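Local coordinates for protein N-acylethanolamine-hydrolyzing acid amidase beta-subunit (Caenorhabditis elegans, PDB 6DY3) that probably hydrolyses N-acylethanolamines such as N-palmitoylethanolamine to fatty acids and ethanolamine, as the nucleophile-bearing beta subunit of an Ntn-hydrolase heterodimer, at residues Thr57-Gly62 / Pro220-Tyr225; Ser65-Ala70 / Tyr123-Gly128; Lys87-Val92 / Thr116-Pro121. All blocks are in the same frame, centred on the assembly; numbering follows the deposited sequence.

Interaction 1. Residues Thr57-Gly62 / Pro220-Tyr225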
ATOM      1  N   THR B  57       0.547  -2.661  -0.766  1.00 36.27           N
ATOM      2  CA  THR B  57      -0.348  -3.710  -0.288  1.00 38.35           C
ATOM      3  C   THR B  57       0.234  -5.019  -0.799  1.00 37.26           C
ATOM      4  O   THR B  57       0.212  -5.270  -2.007  1.00 39.18           O
ATOM      5  CB  THR B  57      -1.778  -3.517  -0.801  1.00 43.27           C
ATOM      6  OG1 THR B  57      -2.228  -2.187  -0.517  1.00 44.52           O
ATOM      7  CG2 THR B  57      -2.726  -4.534  -0.163  1.00 43.04           C
ATOM      8  N   GLY B  58       0.763  -5.843   0.106  1.00 32.28           N
ATOM      9  CA  GLY B  58       1.513  -7.009  -0.313  1.00 32.59           C
ATOM     10  C   GLY B  58       1.479  -8.125   0.706  1.00 35.31           C
ATOM     11  O   GLY B  58       0.958  -7.979   1.814  1.00 32.89           O
ATOM     12  N   GLN B  59       2.070  -9.253   0.310  1.00 43.55           N
ATOM     13  CA  GLN B  59       1.984 -10.480   1.087  1.00 42.64           C
ATOM     14  C   GLN B  59       3.228 -11.330   0.867  1.00 41.04           C
ATOM     15  O   GLN B  59       3.684 -11.507  -0.266  1.00 37.65           O
ATOM     16  CB  GLN B  59       0.740 -11.288   0.699  1.00 40.11           C
ATOM     17  CG  GLN B  59       0.558 -12.567   1.491  1.00 41.32           C
ATOM     18  CD  GLN B  59      -0.570 -13.420   0.953  1.00 42.86           C
ATOM     19  OE1 GLN B  59      -1.578 -13.625   1.627  1.00 44.47           O
ATOM     20  NE2 GLN B  59      -0.402 -13.935  -0.264  1.00 42.77           N
ATOM     21  N   ARG B  60       3.764 -11.861   1.965  1.00 40.96           N
ATOM     22  CA  ARG B  60       4.769 -12.911   1.901  1.00 42.52           C
ATOM     23  C   ARG B  60       4.034 -14.236   2.087  1.00 40.83           C
ATOM     24  O   ARG B  60       3.727 -14.611   3.228  1.00 40.62           O
ATOM     25  CB  ARG B  60       5.823 -12.714   2.991  1.00 44.22           C
ATOM     26  CG  ARG B  60       6.908 -13.769   3.035  1.00 45.96           C
ATOM     27  CD  ARG B  60       8.065 -13.424   2.124  1.00 48.16           C
ATOM     28  NE  ARG B  60       9.283 -14.144   2.491  1.00 50.11           N
ATOM     29  CZ  ARG B  60      10.448 -14.010   1.869  1.00 51.02           C
ATOM     30  NH1 ARG B  60      10.567 -13.179   0.840  1.00 52.66           N
ATOM     31  NH2 ARG B  60      11.500 -14.709   2.275  1.00 51.17           N
ATOM     32  N   PRO B  61       3.734 -14.980   1.022  1.00 41.45           N
ATOM     33  CA  PRO B  61       2.782 -16.092   1.149  1.00 42.49           C
ATOM     34  C   PRO B  61       3.174 -17.065   2.252  1.00 43.79           C
ATOM     35  O   PRO B  61       4.334 -17.456   2.384  1.00 44.64           O
ATOM     36  CB  PRO B  61       2.811 -16.747  -0.237  1.00 43.65           C
ATOM     37  CG  PRO B  61       4.074 -16.261  -0.872  1.00 43.64           C
ATOM     38  CD  PRO B  61       4.307 -14.898  -0.330  1.00 41.86           C
ATOM     39  N   GLY B  62       2.189 -17.429   3.070  1.00 44.12           N
ATOM     40  CA  GLY B  62       2.402 -18.337   4.171  1.00 44.88           C
ATOM     41  C   GLY B  62       2.963 -17.709   5.429  1.00 46.57           C
ATOM     42  O   GLY B  62       2.984 -18.372   6.472  1.00 45.13           O
ATOM     43  N   PRO B 220      -2.935 -22.287   3.377  1.00 55.02           N
ATOM     44  CA  PRO B 220      -1.971 -23.103   2.623  1.00 55.39           C
ATOM     45  C   PRO B 220      -1.849 -22.697   1.165  1.00 54.77           C
ATOM     46  O   PRO B 220      -0.861 -23.063   0.516  1.00 54.19           O
ATOM     47  CB  PRO B 220      -2.526 -24.525   2.764  1.00 55.93           C
ATOM     48  CG  PRO B 220      -3.976 -24.342   3.051  1.00 56.31           C
ATOM     49  CD  PRO B 220      -4.080 -23.085   3.852  1.00 56.50           C
ATOM     50  N   ASP B 221      -2.817 -21.960   0.632  1.00 58.69           N
ATOM     51  CA  ASP B 221      -2.792 -21.463  -0.737  1.00 62.22           C
ATOM     52  C   ASP B 221      -2.972 -19.948  -0.753  1.00 58.28           C
ATOM     53  O   ASP B 221      -3.691 -19.394  -1.591  1.00 53.81           O
ATOM     54  CB  ASP B 221      -3.872 -22.140  -1.577  1.00 64.80           C
ATOM     55  CG  ASP B 221      -5.268 -21.939  -1.002  1.00 66.83           C
ATOM     56  OD1 ASP B 221      -5.412 -21.930   0.241  1.00 64.68           O
ATOM     57  OD2 ASP B 221      -6.221 -21.770  -1.796  1.00 68.15           O
ATOM     58  N   SER B 222      -2.310 -19.259   0.183  1.00 56.46           N
ATOM     59  CA  SER B 222      -2.519 -17.821   0.343  1.00 50.08           C
ATOM     60  C   SER B 222      -2.220 -17.075  -0.949  1.00 47.26           C
ATOM     61  O   SER B 222      -2.912 -16.107  -1.286  1.00 47.10           O
ATOM     62  CB  SER B 222      -1.649 -17.287   1.483  1.00 47.08           C
ATOM     63  OG  SER B 222      -0.274 -17.503   1.223  1.00 50.16           O
ATOM     64  N   ALA B 223      -1.197 -17.507  -1.688  1.00 45.09           N
ATOM     65  CA  ALA B 223      -0.880 -16.850  -2.950  1.00 43.97           C
ATOM     66  C   ALA B 223      -2.017 -17.008  -3.950  1.00 44.40           C
ATOM     67  O   ALA B 223      -2.391 -16.047  -4.629  1.00 46.55           O
ATOM     68  CB  ALA B 223       0.423 -17.409  -3.527  1.00 46.83           C
ATOM     69  N   ASP B 224      -2.596 -18.208  -4.036  1.00 47.95           N
ATOM     70  CA  ASP B 224      -3.707 -18.425  -4.957  1.00 48.67           C
ATOM     71  C   ASP B 224      -4.909 -17.578  -4.569  1.00 44.53           C
ATOM     72  O   ASP B 224      -5.602 -17.032  -5.436  1.00 46.21           O
ATOM     73  CB  ASP B 224      -4.080 -19.907  -4.992  1.00 53.35           C
ATOM     74  CG  ASP B 224      -2.992 -20.773  -5.608  1.00 55.06           C
ATOM     75  OD1 ASP B 224      -1.997 -20.210  -6.107  1.00 53.51           O
ATOM     76  OD2 ASP B 224      -3.133 -22.016  -5.600  1.00 56.76           O
ATOM     77  N   TYR B 225      -5.175 -17.461  -3.268  1.00 41.00           N
ATOM     78  CA  TYR B 225      -6.298 -16.654  -2.805  1.00 40.12           C
ATOM     79  C   TYR B 225      -6.097 -15.179  -3.141  1.00 41.94           C
ATOM     80  O   TYR B 225      -6.976 -14.537  -3.728  1.00 40.08           O
ATOM     81  CB  TYR B 225      -6.481 -16.838  -1.299  1.00 36.32           C
ATOM     82  CG  TYR B 225      -7.574 -15.974  -0.737  1.00 39.63           C
ATOM     83  CD1 TYR B 225      -8.905 -16.349  -0.847  1.00 37.44           C
ATOM     84  CD2 TYR B 225      -7.276 -14.766  -0.116  1.00 43.33           C
ATOM     85  CE1 TYR B 225      -9.913 -15.558  -0.344  1.00 37.27           C
ATOM     86  CE2 TYR B 225      -8.279 -13.962   0.393  1.00 44.26           C
ATOM     87  CZ  TYR B 225      -9.598 -14.365   0.275  1.00 42.24           C
ATOM     88  OH  TYR B 225     -10.602 -13.570   0.775  1.00 43.04           O
TER
HETATM   89  O   HOH W   1      -3.935 -14.235   1.062  1.00 30.61           O
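Strand 57-60 and the first turn of helix 222-226, meeting through Q59, P61, S222 and A223, join one sheet of the Ntn-hydrolase fold to the short helix that follows a strand of the other, away from the centre of the chain. The side chain of Q59 reaches across with its CG trans to the backbone N (chi1 -178°) and the chain straight beyond it, which carries the amide to the helix. There Q59 NE2 gives a weak hydrogen bond to S222 O, long at 3.5 Å but nearly straight (171°), while OE1 of the same amide passes S222 CB at 3.7 Å. An ordered water also bridges Q59 OE1 and S222 O. Where the strand ends, P61 CB lies 3.5 Å from the hydroxyl oxygen OG of S222 and makes a small apolar touch with A223 CB at 4.1 Å. Cutting Q59 back to an alanine would take away the weak amide bond to the S222 carbonyl and is likely to open a gap between strand and helix. Within the helix turn, Y225 N bonds D221 O at 3.0 Å. Strand 57-60 runs between strands 41-49 and 64-70 of one sheet, whereas the helix follows strand 209-215 of the other, whose M215 also packs on Q59.

Interaction 2. Residues Ser65-Ala70 / Tyr123-Gly128; sequences SVSLNA and YIIVAG
S65, Y123 and I125 are among the residues burying most surface where strand 64-70 meets strand 122-127, an antiparallel pairing with one wholly apolar face and one that mixes serines and an asparagine with Y123, I125 and A127. S65 pairs with A127 through two backbone hydrogen bonds, S65 N to A127 O at 3.0 Å and A127 N to S65 O at 2.9 Å. The hydroxyl S65 OG lies 3.5 Å from A127 CB, and its polar partner is H15 ND1. I125 likewise exchanges two bonds with S67, of which I125 N to S67 O is almost perfectly straight (177°). With chi2 at 86° the ethyl arm of I125 folds over toward its neighbour on the other strand, setting I125 CD1 4.1 Å from N69 CG. Y123 closes the register opposite N69: N69 N to Y123 O and Y123 N to N69 O are both 2.8 Å, and the phenol hydroxyl reaches on to F164 O. On the other face V66 and I124 lie alongside, V66 CG2 being 3.7 Å from I124 CG2. L68 CD1 rests 3.9 Å from I124 CG1.

The face of S65, S67 and N69 looks to strand 13-20 and to S3, close to the probable nucleophile C1, so the pairing backs the catalytic region. That of V66 and L68 is covered by helix 92-102, giving the layered sheet-and-helix packing of the Ntn fold.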
ATOM      1  N   SER B  65       1.280 -10.575   5.781  1.00 32.73           N
ATOM      2  CA  SER B  65       0.824  -9.597   4.809  1.00 33.76           C
ATOM      3  C   SER B  65       0.946  -8.205   5.418  1.00 35.27           C
ATOM      4  O   SER B  65       0.963  -8.037   6.641  1.00 31.40           O
ATOM      5  CB  SER B  65      -0.624  -9.875   4.359  1.00 33.15           C
ATOM      6  OG  SER B  65      -1.511  -9.879   5.458  1.00 34.61           O
ATOM      7  N   VAL B  66       1.047  -7.202   4.548  1.00 37.10           N
ATOM      8  CA  VAL B  66       1.286  -5.831   4.980  1.00 35.91           C
ATOM      9  C   VAL B  66       0.501  -4.878   4.091  1.00 32.03           C
ATOM     10  O   VAL B  66       0.297  -5.132   2.901  1.00 28.85           O
ATOM     11  CB  VAL B  66       2.789  -5.480   4.966  1.00 31.75           C
ATOM     12  CG1 VAL B  66       3.359  -5.660   3.582  1.00 28.39           C
ATOM     13  CG2 VAL B  66       3.002  -4.062   5.452  1.00 35.82           C
ATOM     14  N   SER B  67       0.030  -3.787   4.697  1.00 31.38           N
ATOM     15  CA  SER B  67      -0.563  -2.670   3.973  1.00 33.62           C
ATOM     16  C   SER B  67      -0.178  -1.367   4.664  1.00 32.49           C
ATOM     17  O   SER B  67      -0.073  -1.306   5.893  1.00 33.72           O
ATOM     18  CB  SER B  67      -2.096  -2.785   3.890  1.00 31.81           C
ATOM     19  OG  SER B  67      -2.705  -2.570   5.153  1.00 30.78           O
ATOM     20  N   LEU B  68       0.016  -0.318   3.870  1.00 27.85           N
ATOM     21  CA  LEU B  68       0.430   0.979   4.387  1.00 31.16           C
ATOM     22  C   LEU B  68      -0.665   2.009   4.150  1.00 31.23           C
ATOM     23  O   LEU B  68      -1.179   2.132   3.034  1.00 27.90           O
ATOM     24  CB  LEU B  68       1.731   1.446   3.733  1.00 32.04           C
ATOM     25  CG  LEU B  68       2.272   2.771   4.266  1.00 29.92           C
ATOM     26  CD1 LEU B  68       3.764   2.677   4.527  1.00 26.24           C
ATOM     27  CD2 LEU B  68       1.960   3.894   3.289  1.00 31.81           C
ATOM     28  N   ASN B  69      -1.023   2.734   5.208  1.00 31.02           N
ATOM     29  CA  ASN B  69      -1.932   3.867   5.128  1.00 29.17           C
ATOM     30  C   ASN B  69      -1.140   5.151   5.327  1.00 28.81           C
ATOM     31  O   ASN B  69      -0.345   5.260   6.266  1.00 28.48           O
ATOM     32  CB  ASN B  69      -3.035   3.773   6.184  1.00 30.50           C
ATOM     33  CG  ASN B  69      -3.941   2.575   5.986  1.00 35.09           C
ATOM     34  OD1 ASN B  69      -3.658   1.691   5.171  1.00 38.69           O
ATOM     35  ND2 ASN B  69      -5.040   2.535   6.739  1.00 31.86           N
ATOM     36  N   ALA B  70      -1.365   6.124   4.455  1.00 32.14           N
ATOM     37  CA  ALA B  70      -0.782   7.433   4.671  1.00 32.61           C
ATOM     38  C   ALA B  70      -1.387   8.048   5.922  1.00 35.37           C
ATOM     39  O   ALA B  70      -2.533   7.771   6.285  1.00 36.81           O
ATOM     40  CB  ALA B  70      -1.020   8.334   3.464  1.00 31.75           C
ATOM     41  N   TYR B 123       0.662   4.554   8.781  1.00 30.16           N
ATOM     42  CA  TYR B 123       0.274   3.384   9.553  1.00 32.73           C
ATOM     43  C   TYR B 123       0.625   2.152   8.739  1.00 31.13           C
ATOM     44  O   TYR B 123       0.142   1.993   7.614  1.00 29.05           O
ATOM     45  CB  TYR B 123      -1.217   3.390   9.869  1.00 35.48           C
ATOM     46  CG  TYR B 123      -1.669   4.504  10.783  1.00 38.06           C
ATOM     47  CD1 TYR B 123      -1.323   4.508  12.130  1.00 36.97           C
ATOM     48  CD2 TYR B 123      -2.473   5.534  10.308  1.00 35.27           C
ATOM     49  CE1 TYR B 123      -1.749   5.516  12.971  1.00 37.43           C
ATOM     50  CE2 TYR B 123      -2.906   6.544  11.145  1.00 35.83           C
ATOM     51  CZ  TYR B 123      -2.540   6.529  12.472  1.00 37.15           C
ATOM     52  OH  TYR B 123      -2.972   7.535  13.304  1.00 39.75           O
ATOM     53  N   ILE B 124       1.446   1.280   9.314  1.00 30.95           N
ATOM     54  CA  ILE B 124       1.808   0.011   8.697  1.00 28.79           C
ATOM     55  C   ILE B 124       1.054  -1.081   9.441  1.00 28.61           C
ATOM     56  O   ILE B 124       1.251  -1.274  10.648  1.00 30.57           O
ATOM     57  CB  ILE B 124       3.327  -0.226   8.735  1.00 28.74           C
ATOM     58  CG1 ILE B 124       4.048   0.902   7.993  1.00 30.25           C
ATOM     59  CG2 ILE B 124       3.662  -1.576   8.119  1.00 30.52           C
ATOM     60  CD1 ILE B 124       5.553   0.854   8.086  1.00 31.41           C
ATOM     61  N   ILE B 125       0.186  -1.787   8.725  1.00 26.13           N
ATOM     62  CA  ILE B 125      -0.647  -2.841   9.292  1.00 27.19           C
ATOM     63  C   ILE B 125      -0.086  -4.171   8.817  1.00 26.68           C
ATOM     64  O   ILE B 125       0.027  -4.408   7.609  1.00 25.93           O
ATOM     65  CB  ILE B 125      -2.120  -2.680   8.886  1.00 27.48           C
ATOM     66  CG1 ILE B 125      -2.711  -1.398   9.485  1.00 28.64           C
ATOM     67  CG2 ILE B 125      -2.935  -3.889   9.314  1.00 26.67           C
ATOM     68  CD1 ILE B 125      -2.476  -0.146   8.660  1.00 27.50           C
ATOM     69  N   VAL B 126       0.248  -5.042   9.764  1.00 32.99           N
ATOM     70  CA  VAL B 126       0.884  -6.318   9.470  1.00 39.29           C
ATOM     71  C   VAL B 126       0.036  -7.431  10.069  1.00 39.55           C
ATOM     72  O   VAL B 126      -0.433  -7.325  11.209  1.00 37.91           O
ATOM     73  CB  VAL B 126       2.326  -6.373  10.022  1.00 42.44           C
ATOM     74  CG1 VAL B 126       3.067  -7.586   9.467  1.00 44.47           C
ATOM     75  CG2 VAL B 126       3.077  -5.087   9.704  1.00 43.22           C
ATOM     76  N   ALA B 127      -0.155  -8.499   9.298  1.00 38.99           N
ATOM     77  CA  ALA B 127      -0.927  -9.657   9.722  1.00 39.28           C
ATOM     78  C   ALA B 127      -0.071 -10.911   9.609  1.00 42.07           C
ATOM     79  O   ALA B 127       0.671 -11.082   8.637  1.00 42.74           O
ATOM     80  CB  ALA B 127      -2.195  -9.808   8.879  1.00 34.54           C
ATOM     81  N   GLY B 128      -0.180 -11.790  10.602  1.00 44.00           N
ATOM     82  CA  GLY B 128       0.636 -12.987  10.647  1.00 45.89           C
ATOM     83  C   GLY B 128      -0.159 -14.276  10.608  1.00 44.85           C
ATOM     84  O   GLY B 128      -1.221 -14.350   9.982  1.00 42.14           O
TER

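Interaction 3. Residues Lys87-Val92 / Thr116-Pro121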
ATOM      1  N   LYS B  87      10.266  11.537   2.727  1.00 31.81           N
ATOM      2  CA  LYS B  87       9.860  10.716   1.591  1.00 34.01           C
ATOM      3  C   LYS B  87      11.025  10.472   0.640  1.00 34.55           C
ATOM      4  O   LYS B  87      11.145   9.384   0.064  1.00 34.70           O
ATOM      5  CB  LYS B  87       8.699  11.379   0.852  1.00 35.19           C
ATOM      6  CG  LYS B  87       7.346  11.198   1.530  1.00 36.69           C
ATOM      7  CD  LYS B  87       6.231  11.761   0.671  1.00 39.21           C
ATOM      8  CE  LYS B  87       4.865  11.322   1.158  1.00 42.97           C
ATOM      9  NZ  LYS B  87       4.524  11.905   2.479  1.00 48.31           N
ATOM     10  N   PHE B  88      11.893  11.471   0.462  1.00 35.83           N
ATOM     11  CA  PHE B  88      13.081  11.296  -0.368  1.00 33.44           C
ATOM     12  C   PHE B  88      14.163  10.520   0.371  1.00 34.19           C
ATOM     13  O   PHE B  88      14.910   9.750  -0.239  1.00 31.17           O
ATOM     14  CB  PHE B  88      13.625  12.659  -0.808  1.00 31.93           C
ATOM     15  CG  PHE B  88      12.992  13.197  -2.057  1.00 28.35           C
ATOM     16  CD1 PHE B  88      13.515  12.882  -3.301  1.00 28.09           C
ATOM     17  CD2 PHE B  88      11.882  14.032  -1.986  1.00 29.09           C
ATOM     18  CE1 PHE B  88      12.935  13.382  -4.461  1.00 29.80           C
ATOM     19  CE2 PHE B  88      11.293  14.538  -3.137  1.00 29.31           C
ATOM     20  CZ  PHE B  88      11.821  14.215  -4.378  1.00 30.17           C
ATOM     21  N   LYS B  89      14.268  10.724   1.682  1.00 43.84           N
ATOM     22  CA  LYS B  89      15.339  10.102   2.448  1.00 47.69           C
ATOM     23  C   LYS B  89      15.163   8.589   2.524  1.00 48.96           C
ATOM     24  O   LYS B  89      16.155   7.852   2.537  1.00 53.06           O
ATOM     25  CB  LYS B  89      15.371  10.704   3.853  1.00 51.48           C
ATOM     26  CG  LYS B  89      16.675  10.536   4.608  1.00 57.63           C
ATOM     27  CD  LYS B  89      17.764  11.429   4.042  1.00 58.65           C
ATOM     28  CE  LYS B  89      19.052  11.317   4.848  1.00 61.53           C
ATOM     29  NZ  LYS B  89      20.123  12.192   4.296  1.00 64.01           N
ATOM     30  N   ARG B  90      13.919   8.113   2.562  1.00 49.52           N
ATOM     31  CA  ARG B  90      13.636   6.678   2.632  1.00 43.69           C
ATOM     32  C   ARG B  90      12.358   6.397   1.855  1.00 37.07           C
ATOM     33  O   ARG B  90      11.262   6.350   2.430  1.00 36.43           O
ATOM     34  CB  ARG B  90      13.505   6.210   4.080  1.00 43.00           C
ATOM     35  CG  ARG B  90      13.367   4.713   4.242  1.00 48.01           C
ATOM     36  CD  ARG B  90      13.671   4.285   5.669  1.00 51.57           C
ATOM     37  NE  ARG B  90      15.107   4.073   5.868  1.00 56.05           N
ATOM     38  CZ  ARG B  90      15.919   4.903   6.521  1.00 56.48           C
ATOM     39  NH1 ARG B  90      15.463   6.025   7.063  1.00 53.02           N
ATOM     40  NH2 ARG B  90      17.206   4.607   6.634  1.00 61.05           N
ATOM     41  N   PRO B  91      12.458   6.207   0.539  1.00 34.53           N
ATOM     42  CA  PRO B  91      11.259   5.945  -0.270  1.00 35.90           C
ATOM     43  C   PRO B  91      10.401   4.824   0.307  1.00 35.88           C
ATOM     44  O   PRO B  91      10.875   3.712   0.555  1.00 35.90           O
ATOM     45  CB  PRO B  91      11.838   5.583  -1.639  1.00 36.61           C
ATOM     46  CG  PRO B  91      13.127   6.311  -1.690  1.00 35.41           C
ATOM     47  CD  PRO B  91      13.670   6.268  -0.290  1.00 35.18           C
ATOM     48  N   VAL B  92       9.120   5.131   0.520  1.00 36.67           N
ATOM     49  CA  VAL B  92       8.259   4.271   1.327  1.00 36.64           C
ATOM     50  C   VAL B  92       7.924   2.981   0.587  1.00 35.15           C
ATOM     51  O   VAL B  92       8.069   1.882   1.132  1.00 38.37           O
ATOM     52  CB  VAL B  92       6.990   5.036   1.734  1.00 36.91           C
ATOM     53  CG1 VAL B  92       5.963   4.104   2.357  1.00 37.55           C
ATOM     54  CG2 VAL B  92       7.350   6.157   2.704  1.00 37.36           C
ATOM     55  N   THR B 116      13.960   2.634  14.516  1.00 66.39           N
ATOM     56  CA  THR B 116      14.009   4.075  14.747  1.00 60.88           C
ATOM     57  C   THR B 116      14.874   4.701  13.665  1.00 57.85           C
ATOM     58  O   THR B 116      16.103   4.680  13.743  1.00 63.17           O
ATOM     59  CB  THR B 116      14.562   4.393  16.132  1.00 63.06           C
ATOM     60  OG1 THR B 116      13.719   3.816  17.135  1.00 64.75           O
ATOM     61  CG2 THR B 116      14.624   5.901  16.343  1.00 64.13           C
ATOM     62  N   HIS B 117      14.227   5.250  12.644  1.00 49.72           N
ATOM     63  CA  HIS B 117      14.918   5.987  11.598  1.00 47.51           C
ATOM     64  C   HIS B 117      13.889   6.845  10.883  1.00 42.60           C
ATOM     65  O   HIS B 117      12.683   6.654  11.045  1.00 40.22           O
ATOM     66  CB  HIS B 117      15.640   5.044  10.625  1.00 47.82           C
ATOM     67  CG  HIS B 117      14.790   3.918  10.124  1.00 46.35           C
ATOM     68  ND1 HIS B 117      13.500   4.097   9.674  1.00 44.99           N
ATOM     69  CD2 HIS B 117      15.047   2.595  10.012  1.00 48.60           C
ATOM     70  CE1 HIS B 117      13.001   2.933   9.301  1.00 44.77           C
ATOM     71  NE2 HIS B 117      13.919   2.004   9.497  1.00 47.71           N
ATOM     72  N   LEU B 118      14.379   7.805  10.105  1.00 38.54           N
ATOM     73  CA  LEU B 118      13.481   8.675   9.354  1.00 35.56           C
ATOM     74  C   LEU B 118      12.548   7.842   8.488  1.00 37.58           C
ATOM     75  O   LEU B 118      12.992   7.030   7.671  1.00 33.07           O
ATOM     76  CB  LEU B 118      14.277   9.659   8.492  1.00 35.39           C
ATOM     77  CG  LEU B 118      14.826  10.909   9.186  1.00 39.62           C
ATOM     78  CD1 LEU B 118      15.645  11.718   8.203  1.00 42.63           C
ATOM     79  CD2 LEU B 118      13.718  11.772   9.783  1.00 40.79           C
ATOM     80  N   PHE B 119      11.247   8.040   8.676  1.00 46.44           N
ATOM     81  CA  PHE B 119      10.255   7.358   7.865  1.00 44.13           C
ATOM     82  C   PHE B 119       9.018   8.234   7.782  1.00 43.63           C
ATOM     83  O   PHE B 119       8.628   8.867   8.768  1.00 44.59           O
ATOM     84  CB  PHE B 119       9.903   5.985   8.436  1.00 42.38           C
ATOM     85  CG  PHE B 119       9.268   5.072   7.440  1.00 41.18           C
ATOM     86  CD1 PHE B 119      10.049   4.322   6.576  1.00 42.82           C
ATOM     87  CD2 PHE B 119       7.887   4.969   7.358  1.00 41.83           C
ATOM     88  CE1 PHE B 119       9.464   3.481   5.647  1.00 44.58           C
ATOM     89  CE2 PHE B 119       7.288   4.129   6.430  1.00 39.91           C
ATOM     90  CZ  PHE B 119       8.073   3.384   5.574  1.00 42.69           C
ATOM     91  N   SER B 120       8.420   8.279   6.601  1.00 40.91           N
ATOM     92  CA  SER B 120       7.272   9.139   6.388  1.00 36.51           C
ATOM     93  C   SER B 120       6.147   8.726   7.336  1.00 37.56           C
ATOM     94  O   SER B 120       5.893   7.522   7.499  1.00 35.51           O
ATOM     95  CB  SER B 120       6.810   9.047   4.936  1.00 36.39           C
ATOM     96  OG  SER B 120       5.832  10.029   4.642  1.00 42.07           O
ATOM     97  N   PRO B 121       5.476   9.671   7.997  1.00 35.91           N
ATOM     98  CA  PRO B 121       4.389   9.289   8.907  1.00 33.39           C
ATOM     99  C   PRO B 121       3.334   8.474   8.174  1.00 30.44           C
ATOM    100  O   PRO B 121       2.923   8.806   7.061  1.00 27.85           O
ATOM    101  CB  PRO B 121       3.843  10.634   9.395  1.00 32.91           C
ATOM    102  CG  PRO B 121       4.975  11.575   9.242  1.00 34.78           C
ATOM    103  CD  PRO B 121       5.710  11.123   8.016  1.00 35.82           C
TER
HETATM  104  O   HOH W   2       6.324  12.402   4.995  1.00 89.04           O
HETATM  105  O   HOH W   3      10.200   7.795   4.320  1.00 29.32           O
HETATM  106  O   HOH W   4      17.396   7.390   8.922  1.00 39.86           O
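CG of R90 swings to the side opposite the backbone N (chi1 -173°) and the chain bends at chi3 (-86°), and this lays the R90 guanidinium flat on the ring of H117, with the two centres 4.1 Å apart and the planes only 22° from parallel. R90 NH1 also donates to L118 O at 2.7 Å, near the guanidinium plane and on a lone pair of the carbonyl. One face and one edge of the group are thus gripped, which should fix its rotation. A water at the edge links R90 NH1 to L118 N. Nearer the backbone along the same side chain, R90 CD meets the F119 ring at its edge, 3.7 Å from F119 CD1.

R90 is the first residue to leave helix 76-89, and P91 occupies the N-cap position of helix 92-102, so the contact ties a helix-to-helix corner to the irregular segment that leads into strand 122-127. The backbone joins in through a water bridging R90 O and S120 N. V92, in the first turn of the second helix, sets its CG1 3.9 Å from F119 CZ and its CG2 3.7 Å from S120 CB; F119 in turn meets F95 edge-to-face. Before the corner, K89 CG touches L118 CD1 at 3.9 Å, although the rest of that lysine runs away from the contact.

K87 lies at the buried side, where K87 NZ comes 3.1 Å from S120 OG. The same ammonium has two long, weak ion pairs, with E83 and with D100 of the alpha subunit.

How the interactions relate
From the N terminus, the first of these segments to be met is strand 57-60, which waits for helix 222-226 far along the sequence, so interaction 1 closes the widest loop. The chain then turns into strand 64-70, bonded to its predecessor probably through G58 O and V66 N; interaction 2 closes on strand 122-127 inside that loop. Between those strands run helices 76-89, 92-102 and 106-113, and the corner at 87-92 meets segment 116-121, so interaction 3 is nested in interaction 2: none cross. Interactions 2 and 3 touch where L68 packs on V92 and I124 on F119, tying the sheet to the start of helix 92-102 and to the loop before strand 122-127. Interaction 1 joins this sheet to the helix following strand 209-215.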